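Local atomic coordinates of soluble epoxide hydrolase (Bacillus megaterium, PDB entry 4INZ), a protein that belongs to the epoxide hydrolases of the alpha/beta hydrolase fold, a single-chain enzyme in which helices flank a largely parallel central sheet. Residues Glu94-Val99 / Trp121-Arg126; Val99-Gly104 / Pro128-Lys133; Gly46-Ser51 / Asn206-Gly211; Glu79-Ser82 / Ser86-Ile89. The protein carries 1 engineered substitution. All coordinates share one frame; numbering follows the deposited sequence.

Interaction 1. Residues Glu94-Val99 / Trp121-Arg126; sequences EDIRQV and WTFAYR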
# COMPACT_ATOMS: atom_id res chain seq x y z
N GLU A 94 9.50 0.39 -10.90
CA GLU A 94 9.42 0.23 -12.35
C GLU A 94 8.12 -0.47 -12.76
O GLU A 94 7.55 -0.16 -13.81
CB GLU A 94 10.64 -0.52 -12.90
CG GLU A 94 10.57 -0.82 -14.39
CD GLU A 94 10.80 0.41 -15.27
OE1 GLU A 94 10.98 1.53 -14.74
OE2 GLU A 94 10.80 0.25 -16.51
N ASP A 95 7.66 -1.41 -11.94
CA ASP A 95 6.36 -2.03 -12.18
C ASP A 95 5.32 -0.94 -12.35
O ASP A 95 4.54 -0.96 -13.31
CB ASP A 95 5.93 -2.94 -11.02
CG ASP A 95 6.61 -4.30 -11.05
OD1 ASP A 95 7.34 -4.59 -12.02
OD2 ASP A 95 6.40 -5.07 -10.09
N ILE A 96 5.31 -0.00 -11.41
CA ILE A 96 4.28 1.02 -11.39
C ILE A 96 4.40 1.93 -12.61
O ILE A 96 3.40 2.28 -13.23
CB ILE A 96 4.32 1.85 -10.09
CG1 ILE A 96 4.21 0.93 -8.87
CG2 ILE A 96 3.19 2.89 -10.09
CD1 ILE A 96 3.00 -0.01 -8.90
N ARG A 97 5.63 2.28 -12.96
CA ARG A 97 5.85 3.12 -14.13
C ARG A 97 5.29 2.47 -15.39
O ARG A 97 4.60 3.12 -16.18
CB ARG A 97 7.33 3.42 -14.32
CG ARG A 97 7.60 4.61 -15.21
CD ARG A 97 9.07 4.69 -15.60
NE ARG A 97 9.49 3.53 -16.39
CZ ARG A 97 9.26 3.39 -17.69
NH1 ARG A 97 8.62 4.35 -18.36
NH2 ARG A 97 9.67 2.31 -18.33
N GLN A 98 5.59 1.19 -15.58
CA GLN A 98 5.17 0.48 -16.79
C GLN A 98 3.67 0.19 -16.80
O GLN A 98 3.05 0.13 -17.86
CB GLN A 98 5.97 -0.82 -16.98
CG GLN A 98 7.45 -0.62 -17.25
CD GLN A 98 8.11 -1.87 -17.83
OE1 GLN A 98 7.44 -2.73 -18.40
NE2 GLN A 98 9.42 -1.97 -17.68
N VAL A 99 3.07 0.01 -15.63
CA VAL A 99 1.63 -0.21 -15.57
C VAL A 99 0.87 1.02 -16.06
O VAL A 99 -0.07 0.90 -16.85
CB VAL A 99 1.18 -0.56 -14.14
CG1 VAL A 99 -0.33 -0.40 -14.01
CG2 VAL A 99 1.62 -1.98 -13.80
N TRP A 121 4.76 6.41 -2.51
CA TRP A 121 5.45 7.64 -2.13
C TRP A 121 6.76 7.72 -2.90
O TRP A 121 7.09 8.76 -3.48
CB TRP A 121 5.76 7.66 -0.63
CG TRP A 121 4.63 8.11 0.31
CD1 TRP A 121 3.95 7.32 1.20
CD2 TRP A 121 4.12 9.44 0.47
NE1 TRP A 121 3.03 8.08 1.88
CE2 TRP A 121 3.11 9.38 1.46
CE3 TRP A 121 4.40 10.67 -0.13
CZ2 TRP A 121 2.39 10.51 1.86
CZ3 TRP A 121 3.69 11.79 0.27
CH2 TRP A 121 2.70 11.70 1.26
N THR A 122 7.50 6.62 -2.90
CA THR A 122 8.79 6.56 -3.58
C THR A 122 8.62 6.86 -5.07
O THR A 122 9.38 7.63 -5.66
CB THR A 122 9.47 5.20 -3.37
OG1 THR A 122 9.66 4.97 -1.97
CG2 THR A 122 10.83 5.17 -4.07
N PHE A 123 7.60 6.26 -5.68
CA PHE A 123 7.31 6.50 -7.09
C PHE A 123 6.96 7.96 -7.36
O PHE A 123 7.42 8.54 -8.35
CB PHE A 123 6.16 5.60 -7.57
CG PHE A 123 5.78 5.83 -9.00
CD1 PHE A 123 6.52 5.25 -10.03
CD2 PHE A 123 4.72 6.66 -9.32
CE1 PHE A 123 6.19 5.47 -11.35
CE2 PHE A 123 4.38 6.88 -10.64
CZ PHE A 123 5.12 6.29 -11.66
N ALA A 124 6.14 8.56 -6.50
CA ALA A 124 5.74 9.96 -6.68
C ALA A 124 6.95 10.89 -6.57
O ALA A 124 7.04 11.88 -7.31
CB ALA A 124 4.67 10.35 -5.65
N TYR A 125 7.86 10.59 -5.66
CA TYR A 125 9.06 11.40 -5.49
C TYR A 125 9.98 11.30 -6.71
O TYR A 125 10.55 12.30 -7.15
CB TYR A 125 9.82 10.98 -4.23
CG TYR A 125 9.46 11.77 -2.99
CD1 TYR A 125 10.16 12.93 -2.64
CD2 TYR A 125 8.44 11.35 -2.15
CE1 TYR A 125 9.84 13.65 -1.50
CE2 TYR A 125 8.11 12.07 -1.01
CZ TYR A 125 8.81 13.22 -0.69
OH TYR A 125 8.49 13.93 0.44
N ARG A 126 10.11 10.10 -7.26
CA ARG A 126 11.03 9.87 -8.37
C ARG A 126 10.40 10.24 -9.71
O ARG A 126 11.09 10.70 -10.62
CB ARG A 126 11.50 8.42 -8.39
CG ARG A 126 12.29 7.99 -7.16
CD ARG A 126 12.82 6.57 -7.31
NE ARG A 126 13.60 6.15 -6.14
CZ ARG A 126 14.05 4.92 -5.95
NH1 ARG A 126 13.79 3.96 -6.84
NH2 ARG A 126 14.75 4.63 -4.86

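Interaction 2. Residues Val99-Gly104 / Pro128-Lys133; sequences VIEGLG and PEYVQK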
# COMPACT_ATOMS: atom_id res chain seq x y z
N VAL A 99 3.07 0.01 -15.63
CA VAL A 99 1.63 -0.21 -15.57
C VAL A 99 0.87 1.02 -16.06
O VAL A 99 -0.07 0.90 -16.85
CB VAL A 99 1.18 -0.56 -14.14
CG1 VAL A 99 -0.33 -0.40 -14.01
CG2 VAL A 99 1.62 -1.98 -13.80
N ILE A 100 1.28 2.19 -15.61
CA ILE A 100 0.65 3.44 -16.02
C ILE A 100 0.74 3.63 -17.54
O ILE A 100 -0.25 3.94 -18.21
CB ILE A 100 1.26 4.66 -15.28
CG1 ILE A 100 0.98 4.54 -13.78
CG2 ILE A 100 0.70 5.96 -15.82
CD1 ILE A 100 1.72 5.56 -12.93
N GLU A 101 1.93 3.41 -18.08
CA GLU A 101 2.12 3.52 -19.52
C GLU A 101 1.44 2.39 -20.27
O GLU A 101 0.88 2.59 -21.35
CB GLU A 101 3.61 3.55 -19.86
CG GLU A 101 4.31 4.80 -19.38
CD GLU A 101 5.61 5.04 -20.10
OE1 GLU A 101 6.04 4.14 -20.87
OE2 GLU A 101 6.21 6.12 -19.92
N GLY A 102 1.49 1.19 -19.70
CA GLY A 102 0.90 0.02 -20.34
C GLY A 102 -0.60 0.18 -20.52
O GLY A 102 -1.18 -0.30 -21.50
N LEU A 103 -1.23 0.85 -19.56
CA LEU A 103 -2.67 1.09 -19.59
C LEU A 103 -3.04 2.21 -20.55
O LEU A 103 -4.22 2.45 -20.82
CB LEU A 103 -3.18 1.41 -18.19
CG LEU A 103 -3.14 0.24 -17.20
CD1 LEU A 103 -3.46 0.73 -15.80
CD2 LEU A 103 -4.12 -0.85 -17.63
N GLY A 104 -2.02 2.92 -21.04
CA GLY A 104 -2.23 3.95 -22.05
C GLY A 104 -2.18 5.37 -21.52
O GLY A 104 -2.61 6.30 -22.20
N PRO A 128 7.37 12.37 -10.28
CA PRO A 128 6.23 13.22 -9.96
C PRO A 128 5.38 13.57 -11.18
O PRO A 128 4.21 13.90 -11.03
CB PRO A 128 6.88 14.48 -9.37
CG PRO A 128 8.29 14.45 -9.88
CD PRO A 128 8.65 13.01 -9.95
N GLU A 129 5.97 13.50 -12.37
CA GLU A 129 5.24 13.83 -13.59
C GLU A 129 4.22 12.75 -13.95
O GLU A 129 3.33 12.97 -14.78
CB GLU A 129 6.20 14.10 -14.75
CG GLU A 129 6.91 12.88 -15.32
CD GLU A 129 8.16 12.48 -14.55
OE1 GLU A 129 8.46 13.12 -13.51
OE2 GLU A 129 8.85 11.53 -14.99
N TYR A 130 4.33 11.58 -13.33
CA TYR A 130 3.40 10.49 -13.57
C TYR A 130 2.23 10.54 -12.60
O TYR A 130 1.27 9.79 -12.73
CB TYR A 130 4.10 9.14 -13.41
CG TYR A 130 4.90 8.65 -14.61
CD1 TYR A 130 4.41 7.64 -15.43
CD2 TYR A 130 6.14 9.19 -14.90
CE1 TYR A 130 5.14 7.17 -16.52
CE2 TYR A 130 6.88 8.73 -15.98
CZ TYR A 130 6.37 7.73 -16.79
OH TYR A 130 7.11 7.28 -17.87
N VAL A 131 2.32 11.43 -11.61
CA VAL A 131 1.32 11.49 -10.55
C VAL A 131 0.62 12.85 -10.46
O VAL A 131 1.18 13.82 -9.95
CB VAL A 131 1.94 11.14 -9.18
CG1 VAL A 131 0.86 11.04 -8.11
CG2 VAL A 131 2.71 9.84 -9.27
N GLN A 132 -0.61 12.92 -10.96
CA GLN A 132 -1.39 14.16 -10.90
C GLN A 132 -1.68 14.54 -9.45
O GLN A 132 -1.49 15.69 -9.03
CB GLN A 132 -2.71 13.99 -11.64
CG GLN A 132 -2.56 13.58 -13.09
CD GLN A 132 -3.88 13.20 -13.71
OE1 GLN A 132 -3.97 12.91 -14.90
NE2 GLN A 132 -4.93 13.21 -12.89
N LYS A 133 -2.16 13.56 -8.69
CA LYS A 133 -2.46 13.75 -7.28
C LYS A 133 -2.21 12.43 -6.58
O LYS A 133 -2.36 11.36 -7.18
CB LYS A 133 -3.92 14.15 -7.07
CG LYS A 133 -4.34 15.48 -7.69
CD LYS A 133 -5.74 15.84 -7.22
CE LYS A 133 -6.13 17.24 -7.65
NZ LYS A 133 -6.38 17.29 -9.10

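Interaction 3. Residues Gly46-Ser51 / Asn206-Gly211; sequences GFPDFS and NSWENG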
# COMPACT_ATOMS: atom_id res chain seq x y z
N GLY A 46 -1.32 -3.13 0.08
CA GLY A 46 -0.14 -3.57 0.81
C GLY A 46 -0.34 -4.96 1.40
O GLY A 46 -1.13 -5.74 0.90
N PHE A 47 0.37 -5.25 2.48
CA PHE A 47 0.40 -6.59 3.06
C PHE A 47 -0.63 -6.76 4.17
O PHE A 47 -0.74 -5.90 5.04
CB PHE A 47 1.79 -6.85 3.65
CG PHE A 47 1.90 -8.15 4.39
CD1 PHE A 47 2.27 -9.31 3.72
CD2 PHE A 47 1.62 -8.22 5.75
CE1 PHE A 47 2.36 -10.51 4.39
CE2 PHE A 47 1.71 -9.43 6.43
CZ PHE A 47 2.08 -10.58 5.74
N PRO A 48 -1.36 -7.89 4.18
CA PRO A 48 -1.37 -9.01 3.23
C PRO A 48 -2.64 -8.97 2.39
O PRO A 48 -3.28 -10.01 2.20
CB PRO A 48 -1.45 -10.21 4.16
CG PRO A 48 -2.40 -9.73 5.23
CD PRO A 48 -2.14 -8.23 5.38
N ASP A 49 -3.00 -7.80 1.90
CA ASP A 49 -4.22 -7.64 1.13
C ASP A 49 -3.96 -7.85 -0.36
O ASP A 49 -3.03 -8.56 -0.73
CB ASP A 49 -4.81 -6.26 1.38
CG ASP A 49 -4.91 -5.95 2.86
OD1 ASP A 49 -5.69 -6.63 3.56
OD2 ASP A 49 -4.19 -5.04 3.34
N PHE A 50 -4.79 -7.25 -1.19
CA PHE A 50 -4.67 -7.34 -2.63
C PHE A 50 -5.69 -6.39 -3.24
O PHE A 50 -6.28 -5.59 -2.52
CB PHE A 50 -4.85 -8.78 -3.14
CG PHE A 50 -6.22 -9.37 -2.91
CD1 PHE A 50 -6.73 -9.55 -1.63
CD2 PHE A 50 -6.98 -9.81 -3.99
CE1 PHE A 50 -7.99 -10.12 -1.43
CE2 PHE A 50 -8.24 -10.39 -3.81
CZ PHE A 50 -8.74 -10.54 -2.52
N SER A 51 -5.90 -6.46 -4.55
CA SER A 51 -6.75 -5.48 -5.22
C SER A 51 -8.13 -5.33 -4.59
O SER A 51 -8.71 -4.24 -4.59
CB SER A 51 -6.87 -5.84 -6.71
OG SER A 51 -7.28 -7.19 -6.86
N ASN A 206 -9.03 -17.05 -1.27
CA ASN A 206 -8.58 -17.32 -2.63
C ASN A 206 -7.27 -16.60 -2.95
O ASN A 206 -6.37 -17.17 -3.60
CB ASN A 206 -9.63 -16.89 -3.66
CG ASN A 206 -10.81 -17.82 -3.71
OD1 ASN A 206 -10.76 -18.95 -3.21
ND2 ASN A 206 -11.89 -17.35 -4.33
N SER A 207 -7.15 -15.35 -2.52
CA SER A 207 -5.97 -14.56 -2.83
C SER A 207 -4.72 -15.18 -2.22
O SER A 207 -3.65 -15.17 -2.83
CB SER A 207 -6.11 -13.10 -2.37
OG SER A 207 -5.82 -12.94 -0.99
N TRP A 208 -4.86 -15.75 -1.02
CA TRP A 208 -3.72 -16.36 -0.34
C TRP A 208 -3.36 -17.72 -0.95
O TRP A 208 -2.18 -18.08 -1.05
CB TRP A 208 -4.00 -16.47 1.16
CG TRP A 208 -4.09 -15.10 1.79
CD1 TRP A 208 -3.47 -13.96 1.36
CD2 TRP A 208 -4.88 -14.72 2.92
NE1 TRP A 208 -3.80 -12.90 2.17
CE2 TRP A 208 -4.68 -13.34 3.13
CE3 TRP A 208 -5.74 -15.42 3.78
CZ2 TRP A 208 -5.30 -12.65 4.17
CZ3 TRP A 208 -6.35 -14.73 4.81
CH2 TRP A 208 -6.13 -13.36 5.00
N GLU A 209 -4.38 -18.46 -1.38
CA GLU A 209 -4.17 -19.74 -2.07
C GLU A 209 -3.46 -19.51 -3.39
O GLU A 209 -2.60 -20.29 -3.79
CB GLU A 209 -5.51 -20.43 -2.34
CG GLU A 209 -6.26 -20.82 -1.08
CD GLU A 209 -6.05 -22.27 -0.67
OE1 GLU A 209 -5.29 -23.01 -1.34
OE2 GLU A 209 -6.66 -22.67 0.35
N ASN A 210 -3.84 -18.43 -4.08
CA ASN A 210 -3.29 -18.13 -5.40
C ASN A 210 -1.94 -17.40 -5.35
O ASN A 210 -1.09 -17.57 -6.22
CB ASN A 210 -4.29 -17.29 -6.21
CG ASN A 210 -5.51 -18.10 -6.62
OD1 ASN A 210 -5.40 -19.29 -6.91
ND2 ASN A 210 -6.68 -17.46 -6.64
N GLY A 211 -1.75 -16.60 -4.31
CA GLY A 211 -0.55 -15.81 -4.14
C GLY A 211 0.56 -16.62 -3.51
O GLY A 211 0.44 -17.82 -3.34
O HOH W 1 -3.45 -11.40 -0.84

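Interaction 4. Residues Glu79-Ser82 / Ser86-Ile89; sequences EKPS and SYEI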
# COMPACT_ATOMS: atom_id res chain seq x y z
N GLU A 79 2.16 -12.67 -11.13
CA GLU A 79 3.32 -13.54 -11.19
C GLU A 79 4.11 -13.51 -9.88
O GLU A 79 4.12 -12.50 -9.17
CB GLU A 79 4.20 -13.13 -12.37
CG GLU A 79 5.37 -14.05 -12.63
CD GLU A 79 5.89 -13.94 -14.05
OE1 GLU A 79 5.21 -13.33 -14.90
OE2 GLU A 79 6.99 -14.47 -14.32
N LYS A 80 4.76 -14.63 -9.57
CA LYS A 80 5.53 -14.77 -8.35
C LYS A 80 6.98 -15.15 -8.65
O LYS A 80 7.38 -16.31 -8.46
CB LYS A 80 4.87 -15.79 -7.42
CG LYS A 80 3.46 -15.37 -6.97
CD LYS A 80 2.59 -16.57 -6.60
CE LYS A 80 1.69 -17.00 -7.75
NZ LYS A 80 0.58 -16.04 -8.04
N PRO A 81 7.77 -14.18 -9.12
CA PRO A 81 9.16 -14.48 -9.50
C PRO A 81 9.99 -14.93 -8.31
O PRO A 81 9.68 -14.57 -7.17
CB PRO A 81 9.67 -13.13 -10.03
CG PRO A 81 8.79 -12.10 -9.40
CD PRO A 81 7.44 -12.76 -9.32
N SER A 82 11.03 -15.72 -8.57
CA SER A 82 11.91 -16.24 -7.53
C SER A 82 12.96 -15.21 -7.13
O SER A 82 13.33 -14.35 -7.93
CB SER A 82 12.62 -17.50 -8.01
OG SER A 82 11.72 -18.59 -8.11
N SER A 86 13.97 -9.83 -6.84
CA SER A 86 12.77 -9.57 -7.62
C SER A 86 11.77 -8.68 -6.89
O SER A 86 10.75 -8.28 -7.46
CB SER A 86 12.10 -10.88 -8.02
OG SER A 86 12.97 -11.65 -8.85
N TYR A 87 12.05 -8.39 -5.62
CA TYR A 87 11.12 -7.63 -4.78
C TYR A 87 11.76 -6.40 -4.16
O TYR A 87 11.27 -5.86 -3.16
CB TYR A 87 10.53 -8.54 -3.70
CG TYR A 87 9.81 -9.72 -4.31
CD1 TYR A 87 8.49 -9.61 -4.74
CD2 TYR A 87 10.47 -10.93 -4.52
CE1 TYR A 87 7.83 -10.69 -5.32
CE2 TYR A 87 9.82 -12.00 -5.10
CZ TYR A 87 8.50 -11.88 -5.50
OH TYR A 87 7.86 -12.95 -6.09
N GLU A 88 12.85 -5.95 -4.77
CA GLU A 88 13.53 -4.72 -4.35
C GLU A 88 12.78 -3.48 -4.84
O GLU A 88 12.10 -3.52 -5.87
CB GLU A 88 14.96 -4.70 -4.90
CG GLU A 88 15.86 -5.73 -4.27
CD GLU A 88 16.46 -5.25 -2.96
OE1 GLU A 88 16.10 -4.13 -2.51
OE2 GLU A 88 17.29 -5.98 -2.37
N ILE A 89 12.92 -2.38 -4.11
CA ILE A 89 12.17 -1.16 -4.38
C ILE A 89 12.28 -0.66 -5.83
O ILE A 89 11.29 -0.23 -6.41
CB ILE A 89 12.54 -0.02 -3.39
CG1 ILE A 89 11.62 1.19 -3.59
CG2 ILE A 89 14.01 0.37 -3.54
CD1 ILE A 89 10.15 0.94 -3.19

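Interaction 1. Residues Glu94-Val99 / Trp121-Arg126
Phe123 and Ile96 form the apolar centre of this meeting between two neighbouring helices, and they illustrate how a single aromatic side chain can fill the seam between two helices. Phe123 extends toward helix 89-102 because its chi1 of 178° sets CG opposite the backbone N. The methyl CG2 of Ile96 sits over the middle of that ring, 3.9 Å from the centroid and only 3° off the normal, a CH-pi contact of nearly ideal geometry; the longer CG1 branch leads elsewhere.

Van der Waals contact with the backbone extends the interface: Phe123 CE1 lies 3.6 Å from Arg97 N and 3.8 Å from Arg97 CB, so the ring presses on the helix wall as well as on side chains.

The polar cluster of Glu94, Arg97 and Gln98 stays on helix 89-102, whereas Arg126 forms a salt bridge between the helices with Asp90. Arg97 bends away at its third torsion and grips Glu94 side-on, NE to OE1 and NH2 to OE2, each at 3.0 Å. Both oxygens lie in the guanidinium plane, although the donors sit well off the carboxylate plane. Gln98 NE2 adds a second bond to Glu94 OE2 (2.9 Å) from the same face as Arg97 NH2, which should hold the carboxylate against rotation.

Val93 and Val131 also pack on Phe123. The pair of helices covers one side of the sheet through successive beta-alpha-beta crossovers, an arrangement characteristic of the alpha/beta hydrolase fold.

Interaction 2. Residues Val99-Gly104 / Pro128-Lys133
The ring of Tyr130 is met at its rim by both partners from helix 89-102: Ile100 CG2 approaches CD1 at 4.1 Å, and Glu101 CG lies near the ring plane, 3.8 Å from CE1. Glu129 OE2, from Tyr130's own segment, is also at the edge. The carboxylate of Glu101 is turned only 19° from the plane of the ring. Its OE2 accepts a short hydrogen bond of 2.5 Å from Tyr130 OH, which reaches that oxygen from above the carboxylate plane, 38° out of it. Glu101 gets there by running extended beyond CG, so that a side chain starting from the flank of the helix spans the gap to the phenol.

Tyr130 closes the 3-10 turn that leads into strand 131-137, and within the alpha/beta hydrolase fold the contact therefore ties the C-terminal part of helix 89-102, which leads to strand 108-112, to the start of strand 131-137, the neighbour of 108-112 in the sheet. Helix 89-102 finishes here in a Schellman motif: Gly104, with positive phi (103°), bonds from its N to Glu101 O at 2.9 Å. Arg97 NH1 makes a weak hydrogen bond to Tyr130 OH and a long, weak ion pair with Glu101 OE2, while Ile100 continues inward onto Leu42 and Cys108 of the sheet.

Interaction 3. Residues Gly46-Ser51 / Asn206-Gly211
The loop after strand 40-44 carries the Gly-Phe-Pro sequence and cis-proline familiar from epoxide hydrolases, where this stretch generally borders the active site and is associated with the oxyanion hole. Here it is met by the last turn of helix 198-210, part of the helical lid. Pro48 and Trp208 supply the direct polar link: the indole NE1 donates to Pro48 O at 2.9 Å, almost straight (163°), with the acceptor in the plane of the indole and the donor in the carbonyl plane. Beside it, Pro48 CG rests 4.2 Å from Trp208 CZ2. The cis peptide folds the proline back, placing Pro48 CB over the centre of the Phe47 ring.

Ser207 supplies the second link. Its CB lies over the middle of the Phe50 ring, 3.4 Å from the centroid and 3° off the normal, a tight CH-pi contact. Phe50 reaches this place with CG lodged between backbone N and carbonyl carbon (chi1 65°). A water bridges the segments, donating to Asp49 O at 2.9 Å and to Ser207 OG at 2.8 Å; Ser207 OG is also bonded to Tyr204 O in the preceding helical turn.

Tyr204 meets Phe50 edge-to-face and bonds Asp49 OD1. Leu182 of helix 169-193 packs on both Pro48 and Trp208, whereas Met216 of helix 213-220 covers Pro48 and Phe47.

Interaction 4. Residues Glu79-Ser82 / Ser86-Ile89
Tyr87 and Ser86 each spend their hydroxyl on a backbone carbonyl of the facing segment, an example of side chains closing a loop that lacks regular secondary structure. Tyr87 OH donates to Pro81 O at 2.7 Å, in the carbonyl plane and on a lone pair (C=O to donor angle 136°). The same hydroxyl is hydrogen-bonded to Ser215 OG, so its oxygen has two partners. Ser86 OG donates to the next carbonyl, Ser82 O, at 2.9 Å, but arrives tilted 34° from that carbonyl plane. With OG beside its own backbone N (chi1 -62°), Ser86 points the hydroxyl at segment 79-82. The successive carbonyls of Pro81 and Ser82 are thus satisfied by Tyr87 and Ser86.

Pro81 offers no N-H; its ring packs against both donor residues. Pro81 CG touches Ser86 CB at 3.8 Å and Tyr87 CZ at 3.9 Å, and Pro81 CD comes within 3.3 Å of Tyr87 OH. The ammonium group of Lys80 is bonded elsewhere, NZ to Ser78 O and Asn210 O. Glu79 OE1 accepts from Asn29 N.

Both segments belong to the long excursion between strand 66-70 and helix 89-102, with Glu88 at the N-cap position of that helix. Helix 213-220 lies alongside: Ser218 touches the Tyr87 side chain, and the ring of nearby Tyr219 meets that of Tyr87.

How the interactions relate
Interactions 1 and 2 are successive parts of one interface on helix 89-102, with centres 8 Å apart and Val99 in common; Phe123 joins them, its CZ lying 3.5 Å from Tyr130 CB and 3.7 Å from Ile100 CD1. Interaction 4 runs into the start of that helix and touches interaction 1 through Ile89 and Thr122 (CG1 to CG2, 4.1 Å). It also reaches interaction 3, where Lys80 NZ and Asn210 O are 2.9 Å apart. Interactions 2 and 3 stand furthest apart, about 24 Å between centres. Interaction 3 brings lid and core together at the loop generally bordering the family's active site, and its chain loop encloses the other three.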